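Local structure of formimidoylglutamase (Bacillus subtilis, 3M1R) at residues I43-S48 with I93-T98; K49-H54 with P166-P171; G127-I132 with I288-P293; V244-L249 with R303-V308; P255-I260 with D299-A304. The protein hydrolyses N-formimidoyl-L-glutamate to L-glutamate and formamide, a manganese-dependent step of histidine degradation in an enzyme of the arginase family. All blocks are in the same frame, centred on the assembly; numbering follows the deposited sequence.

Interaction 1 of 5, residues I43-S48 with I93-T98; sequences IGVPLS and IDIHVT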
# COMPACT_ATOMS: atom_id res chain seq x y z
N ILE D 43 -23.67 20.19 -0.82
CA ILE D 43 -22.65 21.20 -1.09
C ILE D 43 -21.29 20.77 -0.51
O ILE D 43 -21.21 20.31 0.63
CB ILE D 43 -23.07 22.60 -0.57
CG1 ILE D 43 -22.14 23.69 -1.11
CG2 ILE D 43 -23.09 22.65 0.95
CD1 ILE D 43 -22.59 25.07 -0.74
N GLY D 44 -20.24 20.88 -1.31
CA GLY D 44 -18.89 20.51 -0.89
C GLY D 44 -18.08 21.68 -0.37
O GLY D 44 -18.23 22.82 -0.85
N VAL D 45 -17.25 21.42 0.64
CA VAL D 45 -16.36 22.43 1.22
C VAL D 45 -14.98 21.80 1.41
O VAL D 45 -14.65 21.33 2.50
CB VAL D 45 -16.87 22.92 2.59
CG1 VAL D 45 -15.96 24.03 3.16
CG2 VAL D 45 -18.32 23.38 2.51
N PRO D 46 -14.18 21.76 0.34
CA PRO D 46 -12.91 21.04 0.31
C PRO D 46 -11.76 21.81 0.97
O PRO D 46 -10.75 22.05 0.31
CB PRO D 46 -12.62 20.90 -1.19
CG PRO D 46 -13.64 21.76 -1.91
CD PRO D 46 -14.42 22.51 -0.90
N LEU D 47 -11.91 22.20 2.24
CA LEU D 47 -10.86 22.88 2.97
C LEU D 47 -10.16 21.91 3.92
O LEU D 47 -10.81 21.25 4.73
CB LEU D 47 -11.43 24.06 3.76
CG LEU D 47 -10.51 24.91 4.64
CD1 LEU D 47 -9.64 25.83 3.81
CD2 LEU D 47 -11.31 25.74 5.61
N SER D 48 -8.84 21.84 3.83
CA SER D 48 -8.10 20.99 4.75
C SER D 48 -6.75 21.56 5.14
O SER D 48 -6.01 20.93 5.89
CB SER D 48 -7.94 19.57 4.17
OG SER D 48 -7.28 19.60 2.91
N ILE D 93 -17.78 24.98 -2.61
CA ILE D 93 -17.41 26.33 -2.25
C ILE D 93 -15.96 26.52 -2.60
O ILE D 93 -15.11 25.70 -2.23
CB ILE D 93 -17.62 26.60 -0.78
CG1 ILE D 93 -19.11 26.47 -0.47
CG2 ILE D 93 -17.13 27.99 -0.43
CD1 ILE D 93 -19.41 26.38 0.99
N ASP D 94 -15.68 27.58 -3.33
CA ASP D 94 -14.31 27.86 -3.75
C ASP D 94 -13.37 28.04 -2.55
O ASP D 94 -13.67 28.78 -1.61
CB ASP D 94 -14.26 29.09 -4.64
CG ASP D 94 -12.85 29.45 -5.03
OD1 ASP D 94 -12.30 28.77 -5.92
OD2 ASP D 94 -12.29 30.39 -4.44
N ILE D 95 -12.23 27.37 -2.59
CA ILE D 95 -11.28 27.46 -1.49
C ILE D 95 -9.98 28.10 -1.98
O ILE D 95 -9.42 27.70 -3.00
CB ILE D 95 -10.97 26.07 -0.89
CG1 ILE D 95 -12.24 25.39 -0.40
CG2 ILE D 95 -9.92 26.18 0.23
CD1 ILE D 95 -13.01 26.19 0.62
N HIS D 96 -9.50 29.09 -1.24
CA HIS D 96 -8.24 29.72 -1.61
C HIS D 96 -7.06 28.77 -1.41
O HIS D 96 -6.88 28.21 -0.32
CB HIS D 96 -8.01 30.98 -0.79
CG HIS D 96 -6.97 31.87 -1.38
ND1 HIS D 96 -7.17 33.22 -1.58
CD2 HIS D 96 -5.72 31.61 -1.83
CE1 HIS D 96 -6.09 33.75 -2.12
NE2 HIS D 96 -5.20 32.79 -2.29
N VAL D 97 -6.25 28.60 -2.45
CA VAL D 97 -5.06 27.76 -2.35
C VAL D 97 -4.21 28.16 -1.13
O VAL D 97 -3.74 27.31 -0.39
CB VAL D 97 -4.18 27.85 -3.61
CG1 VAL D 97 -2.98 26.89 -3.49
CG2 VAL D 97 -4.99 27.55 -4.87
N THR D 98 -4.09 29.47 -0.93
CA THR D 98 -3.15 30.08 0.02
C THR D 98 -3.74 30.50 1.37
O THR D 98 -3.33 29.98 2.42
CB THR D 98 -2.49 31.32 -0.63
OG1 THR D 98 -1.48 30.89 -1.56
CG2 THR D 98 -1.88 32.24 0.43

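Interaction 2 of 5, residues K49-H54 with P166-P171; sequences KSSISH and PTNGTP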
# COMPACT_ATOMS: atom_id res chain seq x y z
N LYS D 49 -6.42 22.75 4.64
CA LYS D 49 -5.12 23.34 4.96
C LYS D 49 -5.10 24.00 6.34
O LYS D 49 -4.03 24.34 6.85
CB LYS D 49 -4.66 24.30 3.86
CG LYS D 49 -3.85 23.59 2.78
CD LYS D 49 -3.65 24.45 1.54
CE LYS D 49 -3.02 23.64 0.42
NZ LYS D 49 -3.01 24.37 -0.88
N SER D 50 -6.28 24.15 6.94
CA SER D 50 -6.40 24.69 8.29
C SER D 50 -6.06 23.65 9.34
O SER D 50 -5.78 23.97 10.50
CB SER D 50 -7.81 25.23 8.52
OG SER D 50 -8.76 24.38 7.90
N SER D 51 -6.06 22.39 8.92
CA SER D 51 -5.73 21.27 9.80
C SER D 51 -4.36 21.42 10.46
O SER D 51 -3.36 21.73 9.81
CB SER D 51 -5.81 19.93 9.05
OG SER D 51 -7.13 19.64 8.63
N ILE D 52 -4.36 21.23 11.78
CA ILE D 52 -3.14 21.07 12.55
C ILE D 52 -2.31 19.96 11.89
O ILE D 52 -1.20 20.20 11.39
CB ILE D 52 -3.48 20.72 14.02
CG1 ILE D 52 -4.21 21.90 14.67
CG2 ILE D 52 -2.22 20.35 14.79
CD1 ILE D 52 -5.07 21.55 15.89
N SER D 53 -2.87 18.75 11.85
CA SER D 53 -2.27 17.62 11.16
C SER D 53 -2.12 17.91 9.67
O SER D 53 -2.75 18.82 9.14
CB SER D 53 -3.16 16.37 11.30
OG SER D 53 -3.34 15.98 12.65
N HIS D 54 -1.29 17.12 9.00
CA HIS D 54 -1.32 17.06 7.55
C HIS D 54 -2.61 16.33 7.12
O HIS D 54 -2.84 15.18 7.53
CB HIS D 54 -0.09 16.31 7.04
CG HIS D 54 -0.16 15.96 5.59
ND1 HIS D 54 -0.03 16.91 4.60
CD2 HIS D 54 -0.36 14.78 4.97
CE1 HIS D 54 -0.15 16.32 3.42
NE2 HIS D 54 -0.36 15.03 3.61
N PRO D 166 -7.11 30.10 12.78
CA PRO D 166 -8.37 29.34 12.67
C PRO D 166 -8.07 27.87 12.38
O PRO D 166 -8.42 27.36 11.31
CB PRO D 166 -9.08 30.00 11.48
CG PRO D 166 -8.44 31.35 11.33
CD PRO D 166 -7.01 31.16 11.76
N THR D 167 -7.41 27.21 13.32
CA THR D 167 -6.99 25.84 13.12
C THR D 167 -8.14 24.88 13.29
O THR D 167 -9.26 25.25 13.68
CB THR D 167 -5.79 25.39 14.01
OG1 THR D 167 -6.05 25.67 15.40
CG2 THR D 167 -4.51 26.09 13.60
N ASN D 168 -7.83 23.63 12.97
CA ASN D 168 -8.74 22.51 13.02
C ASN D 168 -9.61 22.52 14.26
O ASN D 168 -10.82 22.31 14.19
CB ASN D 168 -7.92 21.21 12.99
CG ASN D 168 -8.49 20.21 12.05
OD1 ASN D 168 -9.22 20.58 11.13
ND2 ASN D 168 -8.17 18.94 12.25
N GLY D 169 -8.98 22.75 15.40
CA GLY D 169 -9.62 22.56 16.68
C GLY D 169 -10.29 23.77 17.29
O GLY D 169 -10.70 23.73 18.45
N THR D 170 -10.43 24.85 16.52
CA THR D 170 -10.91 26.10 17.12
C THR D 170 -12.38 26.48 16.86
O THR D 170 -12.86 27.47 17.42
CB THR D 170 -10.05 27.31 16.68
OG1 THR D 170 -10.28 27.59 15.30
CG2 THR D 170 -8.58 27.02 16.91
N PRO D 171 -13.11 25.71 16.02
CA PRO D 171 -14.38 26.26 15.54
C PRO D 171 -15.30 26.66 16.69
O PRO D 171 -15.90 27.74 16.65
CB PRO D 171 -15.03 25.09 14.80
CG PRO D 171 -14.01 24.03 14.72
CD PRO D 171 -13.02 24.26 15.80
O HOH W 1 -5.75 17.34 13.03

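Interaction 3 of 5, residues G127-I132 with I288-P293; sequences GGDNSI and IVEVDP. With CA (calcium ion), chain B.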
# COMPACT_ATOMS: atom_id res chain seq x y z
N GLY D 127 -17.55 18.21 4.22
CA GLY D 127 -16.20 18.71 4.48
C GLY D 127 -15.17 17.87 3.74
O GLY D 127 -15.52 16.83 3.18
N GLY D 128 -13.91 18.29 3.76
CA GLY D 128 -13.48 19.44 4.53
C GLY D 128 -13.12 19.07 5.95
O GLY D 128 -13.60 18.07 6.48
N ASP D 129 -12.27 19.87 6.58
CA ASP D 129 -11.82 19.55 7.93
C ASP D 129 -12.71 20.23 8.97
O ASP D 129 -13.67 20.91 8.62
CB ASP D 129 -10.35 19.94 8.11
CG ASP D 129 -10.12 21.43 8.08
OD1 ASP D 129 -11.08 22.19 8.36
OD2 ASP D 129 -8.98 21.84 7.75
N ASN D 130 -12.39 20.05 10.25
CA ASN D 130 -13.29 20.50 11.30
C ASN D 130 -13.45 22.02 11.35
O ASN D 130 -14.45 22.53 11.86
CB ASN D 130 -12.90 19.93 12.67
CG ASN D 130 -14.13 19.58 13.52
OD1 ASN D 130 -14.07 18.70 14.38
ND2 ASN D 130 -15.26 20.26 13.25
N SER D 131 -12.47 22.74 10.81
CA SER D 131 -12.48 24.20 10.93
C SER D 131 -13.67 24.86 10.23
O SER D 131 -14.01 25.98 10.55
CB SER D 131 -11.18 24.79 10.38
OG SER D 131 -11.20 24.79 8.97
N ILE D 132 -14.29 24.16 9.27
CA ILE D 132 -15.38 24.77 8.49
C ILE D 132 -16.63 25.01 9.33
O ILE D 132 -17.49 25.78 8.93
CB ILE D 132 -15.78 23.92 7.23
CG1 ILE D 132 -16.63 22.71 7.62
CG2 ILE D 132 -14.53 23.48 6.46
CD1 ILE D 132 -17.27 21.99 6.42
N ILE D 288 -20.60 16.88 7.50
CA ILE D 288 -19.70 15.80 7.85
C ILE D 288 -18.27 16.28 7.68
O ILE D 288 -17.90 16.80 6.62
CB ILE D 288 -19.95 14.60 6.97
CG1 ILE D 288 -21.40 14.14 7.16
CG2 ILE D 288 -18.94 13.48 7.28
CD1 ILE D 288 -21.79 13.07 6.20
N VAL D 289 -17.48 16.15 8.74
CA VAL D 289 -16.10 16.59 8.69
C VAL D 289 -15.14 15.49 9.09
O VAL D 289 -15.53 14.46 9.64
CB VAL D 289 -15.85 17.84 9.58
CG1 VAL D 289 -16.61 19.04 9.04
CG2 VAL D 289 -16.24 17.56 11.03
N GLU D 290 -13.87 15.74 8.75
CA GLU D 290 -12.73 14.97 9.21
C GLU D 290 -12.57 13.60 8.55
O GLU D 290 -11.86 12.74 9.05
CB GLU D 290 -12.69 14.90 10.75
CG GLU D 290 -12.41 16.27 11.39
CD GLU D 290 -10.98 16.82 11.12
OE1 GLU D 290 -10.83 17.99 10.70
OE2 GLU D 290 -9.99 16.09 11.34
N VAL D 291 -13.20 13.42 7.40
CA VAL D 291 -12.88 12.27 6.57
C VAL D 291 -11.61 12.54 5.75
O VAL D 291 -11.53 13.55 5.05
CB VAL D 291 -14.04 11.91 5.65
CG1 VAL D 291 -13.65 10.78 4.69
CG2 VAL D 291 -15.25 11.53 6.48
N ASP D 292 -10.63 11.64 5.82
CA ASP D 292 -9.42 11.82 5.02
C ASP D 292 -9.17 10.60 4.12
O ASP D 292 -8.61 9.59 4.54
CB ASP D 292 -8.22 12.13 5.93
CG ASP D 292 -6.95 12.52 5.14
OD1 ASP D 292 -6.90 12.29 3.91
OD2 ASP D 292 -6.00 13.05 5.77
N PRO D 293 -9.59 10.70 2.87
CA PRO D 293 -9.43 9.60 1.92
C PRO D 293 -7.99 9.12 1.78
O PRO D 293 -7.82 7.94 1.49
CB PRO D 293 -9.88 10.23 0.59
CG PRO D 293 -10.69 11.41 0.98
CD PRO D 293 -10.16 11.91 2.25
CA CA B . -13.03 17.73 16.29
O HOH W 2 -15.01 15.03 5.49

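Interaction 4 of 5, residues V244-L249 with R303-V308; sequences VDMDVL and RAAAHV. With CA (calcium ion), chain C; CA (calcium ion), chain B.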
# COMPACT_ATOMS: atom_id res chain seq x y z
N VAL D 244 -21.41 16.27 12.23
CA VAL D 244 -20.79 14.97 12.42
C VAL D 244 -19.30 15.01 12.11
O VAL D 244 -18.90 15.16 10.96
CB VAL D 244 -21.43 13.89 11.56
CG1 VAL D 244 -20.73 12.55 11.85
CG2 VAL D 244 -22.91 13.80 11.86
N ASP D 245 -18.50 14.88 13.16
CA ASP D 245 -17.06 14.75 13.01
C ASP D 245 -16.80 13.25 13.05
O ASP D 245 -17.06 12.59 14.05
CB ASP D 245 -16.35 15.46 14.14
CG ASP D 245 -14.83 15.32 14.08
OD1 ASP D 245 -14.29 14.35 13.52
OD2 ASP D 245 -14.17 16.23 14.61
N MSE D 246 -16.34 12.71 11.94
CA MSE D 246 -16.28 11.26 11.79
C MSE D 246 -15.32 10.61 12.77
O MSE D 246 -15.40 9.41 13.00
CB MSE D 246 -15.95 10.87 10.34
CG MSE D 246 -17.08 11.19 9.34
SE MSE D 246 -18.77 10.20 9.63
CE MSE D 246 -18.15 8.47 8.98
N ASP D 247 -14.44 11.40 13.38
CA ASP D 247 -13.49 10.79 14.31
C ASP D 247 -14.12 10.44 15.65
O ASP D 247 -13.46 9.85 16.50
CB ASP D 247 -12.18 11.60 14.45
CG ASP D 247 -12.37 12.92 15.15
OD1 ASP D 247 -13.33 13.05 15.97
OD2 ASP D 247 -11.55 13.82 14.88
N VAL D 248 -15.40 10.76 15.81
CA VAL D 248 -16.18 10.23 16.93
C VAL D 248 -16.24 8.69 16.83
O VAL D 248 -16.43 8.00 17.83
CB VAL D 248 -17.61 10.81 16.92
CG1 VAL D 248 -18.50 10.11 15.87
CG2 VAL D 248 -18.24 10.70 18.30
N LEU D 249 -16.09 8.17 15.62
CA LEU D 249 -16.15 6.74 15.40
C LEU D 249 -14.85 6.10 15.82
O LEU D 249 -13.79 6.71 15.74
CB LEU D 249 -16.40 6.40 13.93
CG LEU D 249 -17.77 6.78 13.38
CD1 LEU D 249 -17.75 6.81 11.86
CD2 LEU D 249 -18.87 5.82 13.91
N ARG D 303 -17.51 5.68 2.66
CA ARG D 303 -18.77 4.92 2.58
C ARG D 303 -19.59 5.13 3.86
O ARG D 303 -20.81 5.35 3.79
CB ARG D 303 -18.55 3.42 2.35
CG ARG D 303 -18.06 3.05 0.94
CD ARG D 303 -17.60 1.60 0.83
NE ARG D 303 -17.07 1.32 -0.50
CZ ARG D 303 -17.66 0.52 -1.39
NH1 ARG D 303 -17.12 0.33 -2.59
NH2 ARG D 303 -18.77 -0.12 -1.09
N ALA D 304 -18.93 5.05 5.02
CA ALA D 304 -19.56 5.32 6.31
C ALA D 304 -20.21 6.70 6.31
O ALA D 304 -21.34 6.88 6.78
CB ALA D 304 -18.55 5.23 7.42
N ALA D 305 -19.49 7.68 5.77
CA ALA D 305 -20.00 9.05 5.66
C ALA D 305 -21.23 9.11 4.73
O ALA D 305 -22.24 9.75 5.04
CB ALA D 305 -18.90 9.99 5.17
N ALA D 306 -21.15 8.43 3.58
CA ALA D 306 -22.27 8.40 2.65
C ALA D 306 -23.50 7.80 3.33
O ALA D 306 -24.61 8.27 3.13
CB ALA D 306 -21.90 7.62 1.39
N HIS D 307 -23.31 6.78 4.17
CA HIS D 307 -24.43 6.19 4.88
C HIS D 307 -25.02 7.13 5.93
O HIS D 307 -26.22 7.09 6.19
CB HIS D 307 -24.06 4.83 5.47
CG HIS D 307 -24.23 3.70 4.51
ND1 HIS D 307 -23.42 3.55 3.39
CD2 HIS D 307 -25.11 2.67 4.48
CE1 HIS D 307 -23.80 2.47 2.72
NE2 HIS D 307 -24.82 1.93 3.36
N VAL D 308 -24.19 7.98 6.53
CA VAL D 308 -24.71 9.03 7.39
C VAL D 308 -25.66 9.93 6.59
O VAL D 308 -26.68 10.39 7.10
CB VAL D 308 -23.59 9.89 7.99
CG1 VAL D 308 -24.17 11.06 8.73
CG2 VAL D 308 -22.68 9.06 8.90
CA CA C . -12.71 15.29 16.50
CA CA B . -13.03 17.73 16.29

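Interaction 5 of 5, residues P255-I260 with D299-A304; sequences PGCPAI and DMTSRA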
# COMPACT_ATOMS: atom_id res chain seq x y z
N PRO D 255 -11.04 4.18 9.82
CA PRO D 255 -9.57 4.28 9.83
C PRO D 255 -9.09 5.50 9.07
O PRO D 255 -7.93 5.84 9.15
CB PRO D 255 -9.13 3.00 9.09
CG PRO D 255 -10.28 2.67 8.19
CD PRO D 255 -11.51 3.00 9.06
N GLY D 256 -9.97 6.15 8.32
CA GLY D 256 -9.58 7.28 7.51
C GLY D 256 -9.75 8.65 8.13
O GLY D 256 -9.81 9.63 7.39
N CYS D 257 -9.85 8.75 9.45
CA CYS D 257 -9.87 10.07 10.10
C CYS D 257 -8.47 10.42 10.59
O CYS D 257 -7.75 9.56 11.09
CB CYS D 257 -10.84 10.09 11.29
SG CYS D 257 -12.56 9.69 10.87
N PRO D 258 -8.08 11.70 10.47
CA PRO D 258 -6.75 12.03 10.98
C PRO D 258 -6.54 11.57 12.42
O PRO D 258 -5.62 10.80 12.67
CB PRO D 258 -6.69 13.56 10.84
CG PRO D 258 -7.63 13.83 9.63
CD PRO D 258 -8.76 12.87 9.87
N ALA D 259 -7.40 11.98 13.35
CA ALA D 259 -7.20 11.59 14.74
C ALA D 259 -7.92 10.29 15.09
O ALA D 259 -9.04 10.32 15.57
CB ALA D 259 -7.63 12.72 15.69
N ILE D 260 -7.28 9.15 14.84
CA ILE D 260 -7.85 7.84 15.17
C ILE D 260 -7.38 7.38 16.54
O ILE D 260 -6.31 7.76 17.02
CB ILE D 260 -7.44 6.74 14.15
CG1 ILE D 260 -5.93 6.70 13.98
CG2 ILE D 260 -8.13 6.93 12.80
CD1 ILE D 260 -5.47 5.59 13.07
N ASP D 299 -12.18 2.90 0.64
CA ASP D 299 -12.90 4.15 0.94
C ASP D 299 -13.94 3.93 2.05
O ASP D 299 -14.99 4.56 2.05
CB ASP D 299 -13.56 4.74 -0.31
CG ASP D 299 -14.65 3.83 -0.91
OD1 ASP D 299 -14.66 2.61 -0.61
OD2 ASP D 299 -15.49 4.32 -1.69
N MSE D 300 -13.61 3.05 2.98
CA MSE D 300 -14.49 2.66 4.08
C MSE D 300 -15.10 3.83 4.79
O MSE D 300 -16.26 3.78 5.17
CB MSE D 300 -13.73 1.89 5.14
CG MSE D 300 -13.57 0.40 4.86
SE MSE D 300 -12.45 -0.42 6.25
CE MSE D 300 -13.53 0.04 7.81
N THR D 301 -14.29 4.85 5.04
CA THR D 301 -14.72 5.97 5.85
C THR D 301 -15.58 6.92 5.02
O THR D 301 -16.50 7.53 5.55
CB THR D 301 -13.53 6.70 6.52
OG1 THR D 301 -12.68 5.74 7.17
CG2 THR D 301 -14.05 7.68 7.57
N SER D 302 -15.32 7.01 3.72
CA SER D 302 -16.19 7.77 2.84
C SER D 302 -17.53 7.02 2.67
O SER D 302 -18.57 7.65 2.57
CB SER D 302 -15.52 8.06 1.49
OG SER D 302 -14.39 8.91 1.66
N ARG D 303 -17.51 5.68 2.66
CA ARG D 303 -18.77 4.92 2.58
C ARG D 303 -19.59 5.13 3.86
O ARG D 303 -20.81 5.35 3.79
CB ARG D 303 -18.55 3.42 2.35
CG ARG D 303 -18.06 3.05 0.94
CD ARG D 303 -17.60 1.60 0.83
NE ARG D 303 -17.07 1.32 -0.50
CZ ARG D 303 -17.66 0.52 -1.39
NH1 ARG D 303 -17.12 0.33 -2.59
NH2 ARG D 303 -18.77 -0.12 -1.09
N ALA D 304 -18.93 5.05 5.02
CA ALA D 304 -19.56 5.32 6.31
C ALA D 304 -20.21 6.70 6.31
O ALA D 304 -21.34 6.88 6.78
CB ALA D 304 -18.55 5.23 7.42

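Interaction 1 of 5, residues I43-S48 with I93-T98
Ile93 sets CG1 anti to its carbonyl carbon (chi1 -63°), and the extended end then carries CD1 between Ile43 and Val45. Its CD1 lies 3.5 Å from Val45 CG2, and these two side chains run side by side in the same direction. Ile43 CD1 comes at a slant and rests 3.8 Å from Ile93 CG1. Ile95 has the same first torsion but bends again at chi2 (-57°), which folds CD1 back toward the chain at Val45-Leu47. Its two branches have different partners. CG1 of Ile95 sits 3.6 Å from Pro46 CD, the ring carbon bonded to nitrogen. CG2 of Ile95 meets Leu47 CD1 at 3.6 Å, the two side chains crossing at about a right angle.

One backbone bond crosses the contact. Ile93 N gives its hydrogen to Gly44 O over 2.8 Å, nearly straight at 169°. Pairing of this kind joins neighbouring parallel strands. Two residues on comes Pro46, which has no N-H to give and is the centre of an inverse gamma turn. The contact goes on through side chains.

The pair lies in the parallel sheet of the arginase fold. Helix 100-117 covers it through Ile107 on Val45 and Ser103 on Ile95. Strand 121-127 flanks Ile43 through Trp121 and Ile125. Ile93 also pairs antiparallel with a strand of the second subunit, so the sheet continues across that interface.

Interaction 2 of 5, residues K49-H54 with P166-P171
The loop 49-54 runs past a type I beta turn, Thr167 to Thr170, with Ser51 CA only 4.6 Å from Asn168 CA, and Asn168 N gives Ser50 O a weak, bent bond (3.2 Å, 130°). These are loops that follow strands 39-45 and 147-152 of the parallel sheet, beside the metal centre of the arginase fold. Ser50 O also receives a CA-H...O contact from Thr167 CA at 3.4 Å. The turn itself is closed by Thr170 N, which bonds to Thr167 O.

Ile52 supplies the apolar part. Its CG1 lies 3.9 Å from Thr167 CB, and its CD1 reaches over the Asn168-Gly169 peptide. The Ile52 and Asn168 side chains meet at a slant. Ser50 CB touches Pro166 O, 3.6 Å away. The hydroxyls of Ser50 and Ser51 both turn to Asp129, which gathers the two serines at one carboxylate oxygen. Asn168 stands at an unusual chi1 of -135°. There its amide lies against Ser51, OD1 approaching Ser51 OG to 3.4 Å. Weak bonds run from Asn130 N to OD1 and from ND2 to Glu290 OE1. Pro171, just after the turn, packs on the metal ligand Asp157.

Across the subunit boundary, Lys49 NZ bonds to Ser51 O of the third subunit. A water joins the two loops near the exposed Ser53, 2.8 Å from Ser53 OG and held weakly by Asn168 ND2 at 3.0 Å.

Interaction 3 of 5, residues G127-I132 with I288-P293
Glu290 OE1 is gripped by Asn130 N, which donates over 2.6 Å at 141° to the anti lone pair, and more weakly by Asn168 ND2. The glutamate chain bends at chi2 (-68°), and this brings the carboxylate round to the N-H of Asn130. Asp129 CB lies 3.3 Å from the same oxygen. Two backbone bonds frame the contact: Gly127 N to Ile288 O at 2.8 Å, and Glu290 N to Gly128 O at 3.3 Å. Between them the chain passes through a cis peptide before Gly128.

Val289 supplies the apolar contact. Its CG1 packs against Asp129 O and, at 3.9 Å, against Ile132 CG1, the two side chains pointing opposite ways. Its CG2 meets the side chain of Asn130 at about a right angle. Asp129 braces the turn within its own segment. Its OD1 takes Ser131 N from above the carboxylate plane, an Asx turn, and Ser131 OG on the syn lone pair at 2.7 Å. OD2 bonds to Ser50 and Ser51.

Asn130 binds calcium here together with Asp153, Asp157 and Asp245. The arrangement belongs to the two-metal site of the arginase family, at the C-terminal edge of the parallel sheet, where manganese is the probable natural occupant.

Interaction 4 of 5, residues V244-L249 with R303-V308
Apolar packing alone joins the two segments. Met246, a selenomethionine, reaches from the 3-10 turn to the helix and does most of the touching. Its chain bends at both chi2 (-64°) and chi3 (-74°), which curls the end along the helix surface. CE comes 3.6 Å from Ala304 CB and also lies over the backbone at Ala305 N. SE is 4.1 Å from Val308 CG2, the two side chains overlapping with opposite headings. Val308 turns its other branch to the strand, with CG1 4.3 Å from Val244 CG2. No hydrogen bond crosses this contact.

The metal bonds are made by the two aspartates on the side away from the helix. Asp245 OD2 bridges both calcium ions, at 2.5 Å and 2.6 Å. Asp247 grips one of them with both oxygens, OD1 at 2.4 Å and OD2 at 2.5 Å. That ion is completed by Asp153 and His155. The residue between the two aspartates thus faces the helix while they face the metals.

Within the helix, Arg303 O accepts from His307 N and also from His307 ND1, which approaches from above the carbonyl plane.

Strand 239-245 pairs with strand 283-289, whose Ile288 fits against Met246, Ala305 and Val308. Helix 267-278 adds Leu271 beside Val308, and helix 60-69 packs against Ala305 and Ala306. This part of helix 300-318 thus lies against the sheet, with those two helices beside it; the fifth subunit meets Arg303 and His307.

Interaction 5 of 5, residues P255-I260 with D299-A304
Thr301 and Gly256 form the tight part of the contact. Gly256 N donates to Thr301 OG1 over 3.0 Å at 144°. The threonine holds OG1 anti to its carbonyl carbon (chi1 -50°), which turns the hydroxyl of this first-turn residue toward the loop. Its CG2 branch meets the next loop residue, Cys257, at SG, 4.1 Å away. Pro255 closes in beside it, with CD 3.5 Å from Thr301 OG1. The same ring carbon meets Met300 CE at 3.8 Å, and these two side chains cross at about a right angle. Met300 is a selenomethionine whose chain bends at chi3, bringing its methyl round to the proline. All five touching residues are buried.

The outer side is looser. From Pro258 on, the loop leaves the helix and turns at Ala259, the centre of an inverse gamma turn. At the helix start, Asp299 and Arg303 are partly exposed and make a salt bridge with each other, NE to OD1 at 2.7 Å. The carboxylate oxygen lies in the plane of the guanidinium group, only 5° out of it. Arg303 NH2 reaches Ile260 O of the fifth subunit. Neighbouring subunits also reach the loop: Arg298 of the fourth subunit bonds to Pro255 O, Cys257 O and Pro258 O.

Thr301 OG1 also hydrogen-bonds to Asp296. Because OG1 accepts from Gly256 N, its own proton is probably given to the Asp296 carboxylate; the two bonds would hold its rotation. The hydroxyl thus links the loop whose Cys257 packs on the metal ligand Asp247 to the start of helix 300-318, through the only hydrogen bond between the two segments.

From the N terminus, interaction 1 closes the first loop, from the end of strand 39-45 to the end of strand 87-93. Interaction 2 opens inside that loop, at Lys49 next to Ser48, and closes beyond it before helix 171-178, so the two cross. Interaction 3 opens inside interaction 2 and closes beyond it at strand 283-289, so these two also cross. Interactions 4 and 5 open inside interaction 3 and close beyond it on helix 300-318, so both cross it; they share Arg303 and Ala304. Interaction 2 closes before either opens. Interaction 1 is in series with interactions 3, 4 and 5. Together they tie the central strands, the loops around the metals and the last helix into one domain.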